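Long-range contact in D-threo-3-hydroxyaspartate dehydratase (Delftia, PDB 3WQD), which catalyses the pyridoxal phosphate- and divalent metal-dependent deamination of D-threo-3-hydroxyaspartate to oxaloacetate and ammonium: residues 50-55 / 70-75. Numbering follows the deposited sequence.
Sequences PHVKTS and SGITVS. With PLP (pyridoxal-5'-phosphate), chain G; 999 ((3S)-3-hydroxy-D-aspartic acid), chain J.
Thr73 is held by 50-55 through both its backbone polar groups. Its N donates to Pro50 O at 2.8 Å, nearly straight at 167°, although 32° out of the carbonyl plane; its O accepts from Val52 N at 3.0 Å, almost in line with the C=O bond. These bonds flank His51 and make a single parallel bridge between His51 and Thr73. The Thr73 side chain is satisfied elsewhere, OG1 bonding to Arg49 O. CG2, anti to the backbone N, lies over one face of the His51 imidazole, a CH-pi contact 3.7 Å from the ring centroid. Lys53 CD lies over the opposite face, toward the rim. ND1 accepts from Lys53 N at 3.2 Å, 18° out of the ring plane; Thr73 O, almost as near, has too poor an angle to bond. In the TIM-barrel domain of this fold-type III enzyme, the bridge joins the loop after strand 47-48 to the next strand, 72-74, beside the cofactor. Lys53, inferred to carry the cofactor as a Schiff base, is not linked to it here: NZ stands 3.4 Å from PLP C4A, which lies 1.4 Å from N of the bound (3S)-3-hydroxy-D-aspartic acid, as in an external aldimine. Ser75 OG, 3.5 Å from Lys53 CB, is hydrogen-bonded to Glu79 OE1. The two methyls of Val52 divide: CG1 meets Ile72 CG2 and CG2 meets Val74 CG1.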
loop_
_atom_site.group_PDB
_atom_site.type_symbol
_atom_site.label_atom_id
_atom_site.label_comp_id
_atom_site.label_asym_id
_atom_site.label_seq_id
_atom_site.Cartn_x
_atom_site.Cartn_y
_atom_site.Cartn_z
ATOM N N PRO B 50 8.775 2.138 21.701
ATOM C CA PRO B 50 8.360 1.382 20.497
ATOM C C PRO B 50 8.010 2.357 19.386
ATOM O O PRO B 50 7.452 3.493 19.608
ATOM C CB PRO B 50 7.059 0.648 20.986
ATOM C CG PRO B 50 6.612 1.398 22.255
ATOM C CD PRO B 50 7.927 1.927 22.912
ATOM N N HIS B 51 8.286 1.887 18.200
ATOM C CA HIS B 51 7.924 2.669 16.998
ATOM C C HIS B 51 6.546 2.250 16.543
ATOM O O HIS B 51 6.371 1.115 16.058
ATOM C CB HIS B 51 8.977 2.488 15.839
ATOM C CG HIS B 51 8.930 3.657 14.942
ATOM N ND1 HIS B 51 7.734 4.235 14.560
ATOM C CD2 HIS B 51 9.969 4.446 14.384
ATOM C CE1 HIS B 51 8.025 5.363 13.831
ATOM N NE2 HIS B 51 9.388 5.437 13.705
ATOM N N VAL B 52 5.549 3.092 16.754
ATOM C CA VAL B 52 4.161 2.726 16.499
ATOM C C VAL B 52 3.823 2.851 15.017
ATOM O O VAL B 52 2.700 2.529 14.641
ATOM C CB VAL B 52 3.165 3.576 17.390
ATOM C CG1 VAL B 52 3.462 3.243 18.852
ATOM C CG2 VAL B 52 3.227 5.066 17.102
ATOM N N LYS B 53 4.752 3.222 14.144
ATOM C CA LYS B 53 4.372 3.338 12.730
ATOM C C LYS B 53 4.029 1.976 12.129
ATOM O O LYS B 53 3.362 1.895 11.075
ATOM C CB LYS B 53 5.494 3.946 11.876
ATOM C CG LYS B 53 6.679 2.990 11.647
ATOM C CD LYS B 53 7.817 3.663 10.796
ATOM C CE LYS B 53 9.117 2.834 10.717
ATOM N NZ LYS B 53 8.848 1.437 10.558
ATOM N N THR B 54 4.406 0.854 12.781
ATOM C CA THR B 54 4.078 -0.505 12.262
ATOM C C THR B 54 2.534 -0.722 12.371
ATOM O O THR B 54 1.958 -1.319 11.425
ATOM C CB THR B 54 4.816 -1.581 13.088
ATOM O OG1 THR B 54 6.215 -1.441 12.748
ATOM C CG2 THR B 54 4.371 -2.952 12.735
ATOM N N SER B 55 1.911 -0.324 13.505
ATOM C CA SER B 55 0.459 -0.625 13.716
ATOM C C SER B 55 -0.380 0.628 13.583
ATOM O O SER B 55 -1.554 0.520 13.180
ATOM C CB SER B 55 0.222 -1.257 15.120
ATOM O OG SER B 55 0.334 -0.239 16.147
ATOM N N SER B 70 8.373 3.074 27.445
ATOM C CA SER B 70 8.506 4.463 27.929
ATOM C C SER B 70 8.382 5.331 26.663
ATOM O O SER B 70 9.397 5.506 25.885
ATOM C CB SER B 70 9.958 4.649 28.464
ATOM O OG SER B 70 10.156 3.786 29.527
ATOM N N GLY B 71 7.217 5.963 26.492
ATOM C CA GLY B 71 7.047 6.855 25.337
ATOM C C GLY B 71 6.879 6.030 24.042
ATOM O O GLY B 71 6.930 4.767 24.042
ATOM N N ILE B 72 6.794 6.752 22.912
ATOM C CA ILE B 72 6.675 6.111 21.640
ATOM C C ILE B 72 7.544 6.898 20.626
ATOM O O ILE B 72 7.860 8.095 20.860
ATOM C CB ILE B 72 5.207 6.103 21.086
ATOM C CG1 ILE B 72 4.628 7.520 20.898
ATOM C CG2 ILE B 72 4.329 5.201 21.996
ATOM C CD1 ILE B 72 3.191 7.562 20.293
ATOM N N THR B 73 7.786 6.258 19.491
ATOM C CA THR B 73 8.370 6.910 18.323
ATOM C C THR B 73 7.265 6.916 17.254
ATOM O O THR B 73 6.514 5.906 17.112
ATOM C CB THR B 73 9.558 6.102 17.745
ATOM O OG1 THR B 73 10.447 5.758 18.830
ATOM C CG2 THR B 73 10.316 6.908 16.719
ATOM N N VAL B 74 7.129 8.035 16.534
ATOM C CA VAL B 74 6.135 8.152 15.442
ATOM C C VAL B 74 6.839 8.582 14.151
ATOM O O VAL B 74 7.936 9.203 14.200
ATOM C CB VAL B 74 5.014 9.168 15.757
ATOM C CG1 VAL B 74 4.231 8.685 17.009
ATOM C CG2 VAL B 74 5.529 10.570 15.964
ATOM N N SER B 75 6.230 8.220 13.024
ATOM C CA SER B 75 6.787 8.537 11.705
ATOM C C SER B 75 6.123 9.729 11.001
ATOM O O SER B 75 6.584 10.119 9.922
ATOM C CB SER B 75 6.759 7.320 10.759
ATOM O OG SER B 75 5.409 7.076 10.328
HETATM N N1 PLP G . 13.614 4.097 14.333
HETATM C C2 PLP G . 13.531 4.689 13.129
HETATM C C2A PLP G . 14.024 6.083 12.909
HETATM C C3 PLP G . 13.082 3.925 11.989
HETATM O O3 PLP G . 13.008 4.491 10.790
HETATM C C4 PLP G . 12.609 2.570 12.235
HETATM C C4A PLP G . 12.145 1.743 11.155
HETATM C C5 PLP G . 12.654 2.104 13.610
HETATM C C6 PLP G . 13.224 2.876 14.637
HETATM C C5A PLP G . 12.101 0.718 13.922
HETATM O O4P PLP G . 12.793 -0.309 13.229
HETATM P P PLP G . 12.063 -1.755 13.226
HETATM O O1P PLP G . 11.899 -2.127 14.681
HETATM O O2P PLP G . 13.106 -2.587 12.517
HETATM O O3P PLP G . 10.796 -1.589 12.533
HETATM O OD2 999 J . 12.887 -0.897 6.363
HETATM C CG 999 J . 12.181 -0.725 7.406
HETATM O OD1 999 J . 11.083 -1.346 7.576
HETATM C CB 999 J . 12.683 0.238 8.489
HETATM O OB 999 J . 13.997 0.780 8.041
HETATM C CA 999 J . 11.733 1.380 8.752
HETATM N N 999 J . 12.265 2.211 9.840
HETATM C C 999 J . 11.462 2.197 7.561
HETATM O OXT 999 J . 10.770 1.803 6.642
HETATM O O 999 J . 11.929 3.380 7.605
#